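Local coordinates for NAD-dependent aldehyde dehydrogenase (Sinorhizobium meliloti, PDB 3U4J), which probably oxidises aldehydes with NAD or NADP as the electron acceptor, as a tetrameric member of the aldehyde dehydrogenase family, at residues A[90-95]-A[130-135]; A[97-102]-A[126-131]. One frame throughout, in Å; residues are numbered along the deposited sequence.

Contact 1: residues A[90-95]-A[130-135]; sequences LMFKVA and LWSYAA
Met91, a selenomethionine in the deposited model, meets Ala135 with its CB, 3.6 Å from Ala135 CB. Its chain runs on extended and then bends at chi3, which carries CE across to Ala134, whose CB lies 3.8 Å from Met91 CE. A long, flexible apolar chain suits this place, since it can follow the surface of the opposite helix, and Pro183 of helix 174-187 packs against it too. One residue on, Phe92 lays the face of its ring over the methyl of Ala135: Ala135 CB stands 3.5 Å from the ring centroid and 5° off the normal, a CH-pi contact almost square over the ring; the bare methyl of alanine suits the place because it can sit directly above the centre. The same ring meets Phe92 of a second subunit, the planes inclined. Val94 serves Trp131 in a similar way. With CG1 anti to the backbone N (chi1 180°), that methyl rests over the six-membered ring of Trp131, 3.7 Å from its centroid, while Leu207 of helix 202-214 touches both residues. Ala95 closes the row; its CB packs 3.7 Å from Trp131 CB and also touches Ser132 OG, a hydroxyl hydrogen-bonded to Ala128 O one turn back in its own helix. The small side chains of Ala95 and Ala135 are consistent with the close approach of the axes, 8.3 Å. At 166° between their directions, the segments form an antiparallel helix pair, largely apolar and without hydrogen bonds between them, as in the helical part of the Rossmann-like, NAD(P)-binding domain of aldehyde dehydrogenases.

Contact 2: residues A[97-102]-A[126-131]; sequences LILARQ and FCADLW
Ile98 and Ala128, whose CA atoms lie 5.7 Å apart, form the middle of this contact. The two branches of Ile98 divide the work. CG2 rests on the methyl of Ala128, 3.8 Å from Ala128 CB, while the longer arm, extended at chi2 (171°), pushes CD1 over the indole of Trp131. There CD1 lies above the five-membered ring, 3.9 Å from its centroid and 27° off the normal, so the CH-pi contact is displaced toward Trp131 CD1, the nearest ring atom at 3.5 Å. The isoleucine chain and the indole cross at about a right angle. A beta-branched residue fits here because it fills two directions at once, and cutting this side chain back to an alanine is likely to open a gap beside Ala128 and to deprive this part of the indole face of its methyl cover. Ala128 has a second neighbour in Leu99, whose CD2 comes within 3.6 Å of Ala128 CB at the more exposed margin; its small methyl thus fits against two branched side chains. Beyond Ala100 the first helix ends, and Arg101 separates it from helix 102-113, forming a salt bridge with Glu213 of helix 202-214. The contact therefore joins the C-terminal end of helix 84-100 to the middle of helix 117-138, with Leu207 and Leu210 of helix 202-214 packing on Ile98 and helix 174-187 bordering Cys127 and Trp131.

Contacts 1 and 2 are successive portions of one interface between helices 84-100 and 117-138, their centres 8 Å apart. Because the helices run antiparallel, moving forward from 90-95 to 97-102 means moving back from 130-135 to 126-131. Trp131 belongs to both: Val94 CG1 in contact 1 and Ile98 CD1 in contact 2 lie over the same face of its indole, and Ala95 CB touches Ala128 O at 3.5 Å where the contacts adjoin. Both lie away from the calcium site of Leu17 and Glu50. A second subunit comes near both: it meets Phe92 in contact 1, and its Arg89 and Arg139 form salt bridges with Asp129, a residue that takes no part in contact 2.

Contact 1: residues A[90-95]-A[130-135]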
loop_
_atom_site.group_PDB
_atom_site.type_symbol
_atom_site.label_atom_id
_atom_site.label_comp_id
_atom_site.label_asym_id
_atom_site.label_seq_id
_atom_site.Cartn_x
_atom_site.Cartn_y
_atom_site.Cartn_z
ATOM N N LEU A 90 -17.174 -13.159 -13.358
ATOM C CA LEU A 90 -18.385 -13.798 -12.872
ATOM C C LEU A 90 -19.138 -12.899 -11.893
ATOM O O LEU A 90 -20.363 -12.833 -11.923
ATOM C CB LEU A 90 -18.037 -15.158 -12.255
ATOM C CG LEU A 90 -17.524 -16.135 -13.349
ATOM C CD1 LEU A 90 -16.780 -17.350 -12.767
ATOM C CD2 LEU A 90 -18.695 -16.564 -14.275
HETATM N N MSE A 91 -18.405 -12.219 -11.026
HETATM C CA MSE A 91 -19.011 -11.276 -10.071
HETATM C C MSE A 91 -19.622 -10.065 -10.763
HETATM O O MSE A 91 -20.637 -9.537 -10.298
HETATM C CB MSE A 91 -17.957 -10.808 -9.056
HETATM C CG MSE A 91 -17.428 -11.951 -8.206
HETATM SE SE MSE A 91 -15.815 -11.488 -7.230
HETATM C CE MSE A 91 -16.555 -10.084 -6.060
ATOM N N PHE A 92 -19.015 -9.596 -11.856
ATOM C CA PHE A 92 -19.647 -8.479 -12.624
ATOM C C PHE A 92 -20.980 -8.923 -13.232
ATOM O O PHE A 92 -21.954 -8.135 -13.306
ATOM C CB PHE A 92 -18.717 -7.954 -13.731
ATOM C CG PHE A 92 -17.713 -6.945 -13.244
ATOM C CD1 PHE A 92 -18.134 -5.724 -12.679
ATOM C CD2 PHE A 92 -16.354 -7.201 -13.345
ATOM C CE1 PHE A 92 -17.198 -4.784 -12.223
ATOM C CE2 PHE A 92 -15.410 -6.279 -12.876
ATOM C CZ PHE A 92 -15.824 -5.066 -12.327
ATOM N N LYS A 93 -21.030 -10.186 -13.673
ATOM C CA LYS A 93 -22.280 -10.751 -14.197
ATOM C C LYS A 93 -23.377 -10.756 -13.146
ATOM O O LYS A 93 -24.527 -10.480 -13.465
ATOM C CB LYS A 93 -22.084 -12.161 -14.779
ATOM C CG LYS A 93 -21.292 -12.182 -16.091
ATOM C CD LYS A 93 -21.066 -13.608 -16.538
ATOM C CE LYS A 93 -20.156 -13.665 -17.718
ATOM N NZ LYS A 93 -20.495 -14.854 -18.552
ATOM N N VAL A 94 -23.028 -11.087 -11.900
ATOM C CA VAL A 94 -23.981 -10.958 -10.783
ATOM C C VAL A 94 -24.441 -9.502 -10.606
ATOM O O VAL A 94 -25.633 -9.240 -10.469
ATOM C CB VAL A 94 -23.388 -11.463 -9.447
ATOM C CG1 VAL A 94 -24.398 -11.307 -8.291
ATOM C CG2 VAL A 94 -22.919 -12.923 -9.573
ATOM N N ALA A 95 -23.501 -8.560 -10.547
ATOM C CA ALA A 95 -23.873 -7.140 -10.438
ATOM C C ALA A 95 -24.831 -6.721 -11.559
ATOM O O ALA A 95 -25.857 -6.050 -11.298
ATOM C CB ALA A 95 -22.628 -6.259 -10.431
ATOM N N LEU A 130 -21.970 -2.394 -4.850
ATOM C CA LEU A 130 -21.081 -3.149 -3.977
ATOM C C LEU A 130 -20.449 -4.314 -4.703
ATOM O O LEU A 130 -19.239 -4.528 -4.586
ATOM C CB LEU A 130 -21.804 -3.657 -2.741
ATOM C CG LEU A 130 -22.170 -2.612 -1.670
ATOM C CD1 LEU A 130 -23.235 -3.240 -0.742
ATOM C CD2 LEU A 130 -20.958 -2.166 -0.870
ATOM N N TRP A 131 -21.272 -5.052 -5.438
ATOM C CA TRP A 131 -20.788 -6.212 -6.182
ATOM C C TRP A 131 -19.808 -5.703 -7.245
ATOM O O TRP A 131 -18.764 -6.308 -7.432
ATOM C CB TRP A 131 -21.953 -7.011 -6.821
ATOM C CG TRP A 131 -22.543 -8.023 -5.880
ATOM C CD1 TRP A 131 -23.489 -7.784 -4.889
ATOM C CD2 TRP A 131 -22.218 -9.413 -5.796
ATOM N NE1 TRP A 131 -23.760 -8.954 -4.200
ATOM C CE2 TRP A 131 -23.005 -9.969 -4.750
ATOM C CE3 TRP A 131 -21.331 -10.257 -6.506
ATOM C CZ2 TRP A 131 -22.936 -11.318 -4.401
ATOM C CZ3 TRP A 131 -21.266 -11.609 -6.155
ATOM C CH2 TRP A 131 -22.056 -12.125 -5.104
ATOM N N SER A 132 -20.110 -4.579 -7.912
ATOM C CA SER A 132 -19.192 -4.071 -8.944
ATOM C C SER A 132 -17.865 -3.610 -8.380
ATOM O O SER A 132 -16.827 -3.896 -8.952
ATOM C CB SER A 132 -19.790 -2.914 -9.754
ATOM O OG SER A 132 -21.010 -3.328 -10.330
ATOM N N TYR A 133 -17.909 -2.855 -7.292
ATOM C CA TYR A 133 -16.685 -2.410 -6.627
ATOM C C TYR A 133 -15.796 -3.602 -6.254
ATOM O O TYR A 133 -14.574 -3.592 -6.487
ATOM C CB TYR A 133 -16.993 -1.577 -5.360
ATOM C CG TYR A 133 -15.708 -1.286 -4.600
ATOM C CD1 TYR A 133 -14.956 -0.130 -4.845
ATOM C CD2 TYR A 133 -15.222 -2.192 -3.653
ATOM C CE1 TYR A 133 -13.756 0.091 -4.153
ATOM C CE2 TYR A 133 -14.017 -1.975 -2.978
ATOM C CZ TYR A 133 -13.302 -0.846 -3.237
ATOM O OH TYR A 133 -12.114 -0.670 -2.568
ATOM N N ALA A 134 -16.403 -4.618 -5.635
ATOM C CA ALA A 134 -15.643 -5.791 -5.144
ATOM C C ALA A 134 -15.080 -6.583 -6.304
ATOM O O ALA A 134 -13.933 -7.041 -6.268
ATOM C CB ALA A 134 -16.565 -6.680 -4.278
ATOM N N ALA A 135 -15.880 -6.721 -7.362
ATOM C CA ALA A 135 -15.404 -7.416 -8.573
ATOM C C ALA A 135 -14.187 -6.711 -9.150
ATOM O O ALA A 135 -13.246 -7.359 -9.592
ATOM C CB ALA A 135 -16.519 -7.503 -9.625
#

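Contact 2: residues A[97-102]-A[126-131]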
loop_
_atom_site.group_PDB
_atom_site.type_symbol
_atom_site.label_atom_id
_atom_site.label_comp_id
_atom_site.label_asym_id
_atom_site.label_seq_id
_atom_site.Cartn_x
_atom_site.Cartn_y
_atom_site.Cartn_z
ATOM N N LEU A 97 -26.905 -8.766 -13.208
ATOM C CA LEU A 97 -28.200 -9.400 -12.914
ATOM C C LEU A 97 -29.005 -8.689 -11.841
ATOM O O LEU A 97 -30.230 -8.617 -11.935
ATOM C CB LEU A 97 -28.005 -10.868 -12.496
ATOM C CG LEU A 97 -27.808 -11.764 -13.702
ATOM C CD1 LEU A 97 -27.145 -13.073 -13.229
ATOM C CD2 LEU A 97 -29.116 -12.009 -14.439
ATOM N N ILE A 98 -28.320 -8.217 -10.798
ATOM C CA ILE A 98 -28.975 -7.432 -9.735
ATOM C C ILE A 98 -29.735 -6.226 -10.327
ATOM O O ILE A 98 -30.915 -6.003 -10.021
ATOM C CB ILE A 98 -27.974 -7.001 -8.659
ATOM C CG1 ILE A 98 -27.431 -8.259 -7.930
ATOM C CG2 ILE A 98 -28.666 -6.028 -7.648
ATOM C CD1 ILE A 98 -26.270 -7.956 -6.993
ATOM N N LEU A 99 -29.074 -5.482 -11.211
ATOM C CA LEU A 99 -29.735 -4.416 -11.938
ATOM C C LEU A 99 -30.868 -4.885 -12.822
ATOM O O LEU A 99 -31.932 -4.281 -12.825
ATOM C CB LEU A 99 -28.732 -3.575 -12.736
ATOM C CG LEU A 99 -27.788 -2.695 -11.918
ATOM C CD1 LEU A 99 -26.916 -1.791 -12.844
ATOM C CD2 LEU A 99 -28.558 -1.831 -10.870
ATOM N N ALA A 100 -30.651 -5.965 -13.572
ATOM C CA ALA A 100 -31.703 -6.494 -14.445
ATOM C C ALA A 100 -32.937 -6.917 -13.603
ATOM O O ALA A 100 -34.084 -6.815 -14.055
ATOM C CB ALA A 100 -31.167 -7.676 -15.278
ATOM N N ARG A 101 -32.710 -7.379 -12.377
ATOM C CA ARG A 101 -33.823 -7.804 -11.526
ATOM C C ARG A 101 -34.137 -6.784 -10.426
ATOM O O ARG A 101 -34.677 -7.145 -9.361
ATOM C CB ARG A 101 -33.563 -9.183 -10.895
ATOM C CG ARG A 101 -33.024 -10.269 -11.849
ATOM C CD ARG A 101 -34.054 -10.722 -12.894
ATOM N NE ARG A 101 -33.461 -11.799 -13.694
ATOM C CZ ARG A 101 -33.159 -11.720 -14.992
ATOM N NH1 ARG A 101 -33.425 -10.615 -15.692
ATOM N NH2 ARG A 101 -32.609 -12.769 -15.607
ATOM N N GLN A 102 -33.814 -5.515 -10.673
ATOM C CA GLN A 102 -33.900 -4.522 -9.590
ATOM C C GLN A 102 -35.309 -4.392 -8.989
ATOM O O GLN A 102 -35.447 -4.383 -7.766
ATOM C CB GLN A 102 -33.374 -3.143 -10.006
ATOM C CG GLN A 102 -33.423 -2.094 -8.869
ATOM C CD GLN A 102 -32.683 -0.803 -9.239
ATOM O OE1 GLN A 102 -32.290 -0.600 -10.393
ATOM N NE2 GLN A 102 -32.478 0.053 -8.270
ATOM N N PHE A 126 -27.602 0.153 -4.874
ATOM C CA PHE A 126 -26.373 0.190 -4.094
ATOM C C PHE A 126 -25.679 -1.186 -4.003
ATOM O O PHE A 126 -24.462 -1.296 -4.115
ATOM C CB PHE A 126 -26.657 0.742 -2.703
ATOM C CG PHE A 126 -25.415 1.094 -1.938
ATOM C CD1 PHE A 126 -24.731 2.279 -2.202
ATOM C CD2 PHE A 126 -24.930 0.248 -0.947
ATOM C CE1 PHE A 126 -23.570 2.616 -1.474
ATOM C CE2 PHE A 126 -23.783 0.561 -0.235
ATOM C CZ PHE A 126 -23.095 1.744 -0.496
ATOM N N CYS A 127 -26.464 -2.238 -3.825
ATOM C CA CYS A 127 -25.895 -3.590 -3.783
ATOM C C CYS A 127 -25.250 -3.966 -5.101
ATOM O O CYS A 127 -24.205 -4.626 -5.106
ATOM C CB CYS A 127 -26.967 -4.617 -3.449
ATOM S SG CYS A 127 -27.458 -4.491 -1.733
ATOM N N ALA A 128 -25.870 -3.567 -6.221
ATOM C CA ALA A 128 -25.223 -3.825 -7.497
ATOM C C ALA A 128 -23.856 -3.112 -7.521
ATOM O O ALA A 128 -22.880 -3.657 -8.050
ATOM C CB ALA A 128 -26.102 -3.379 -8.676
ATOM N N ASP A 129 -23.787 -1.911 -6.937
ATOM C CA ASP A 129 -22.523 -1.149 -6.892
ATOM C C ASP A 129 -21.498 -1.813 -5.963
ATOM O O ASP A 129 -20.292 -1.807 -6.252
ATOM C CB ASP A 129 -22.754 0.319 -6.468
ATOM C CG ASP A 129 -21.533 1.200 -6.718
ATOM O OD1 ASP A 129 -21.008 1.237 -7.857
ATOM O OD2 ASP A 129 -21.099 1.869 -5.778
ATOM N N LEU A 130 -21.970 -2.394 -4.850
ATOM C CA LEU A 130 -21.081 -3.149 -3.977
ATOM C C LEU A 130 -20.449 -4.314 -4.703
ATOM O O LEU A 130 -19.239 -4.528 -4.586
ATOM C CB LEU A 130 -21.804 -3.657 -2.741
ATOM C CG LEU A 130 -22.170 -2.612 -1.670
ATOM C CD1 LEU A 130 -23.235 -3.240 -0.742
ATOM C CD2 LEU A 130 -20.958 -2.166 -0.870
ATOM N N TRP A 131 -21.272 -5.052 -5.438
ATOM C CA TRP A 131 -20.788 -6.212 -6.182
ATOM C C TRP A 131 -19.808 -5.703 -7.245
ATOM O O TRP A 131 -18.764 -6.308 -7.432
ATOM C CB TRP A 131 -21.953 -7.011 -6.821
ATOM C CG TRP A 131 -22.543 -8.023 -5.880
ATOM C CD1 TRP A 131 -23.489 -7.784 -4.889
ATOM C CD2 TRP A 131 -22.218 -9.413 -5.796
ATOM N NE1 TRP A 131 -23.760 -8.954 -4.200
ATOM C CE2 TRP A 131 -23.005 -9.969 -4.750
ATOM C CE3 TRP A 131 -21.331 -10.257 -6.506
ATOM C CZ2 TRP A 131 -22.936 -11.318 -4.401
ATOM C CZ3 TRP A 131 -21.266 -11.609 -6.155
ATOM C CH2 TRP A 131 -22.056 -12.125 -5.104
#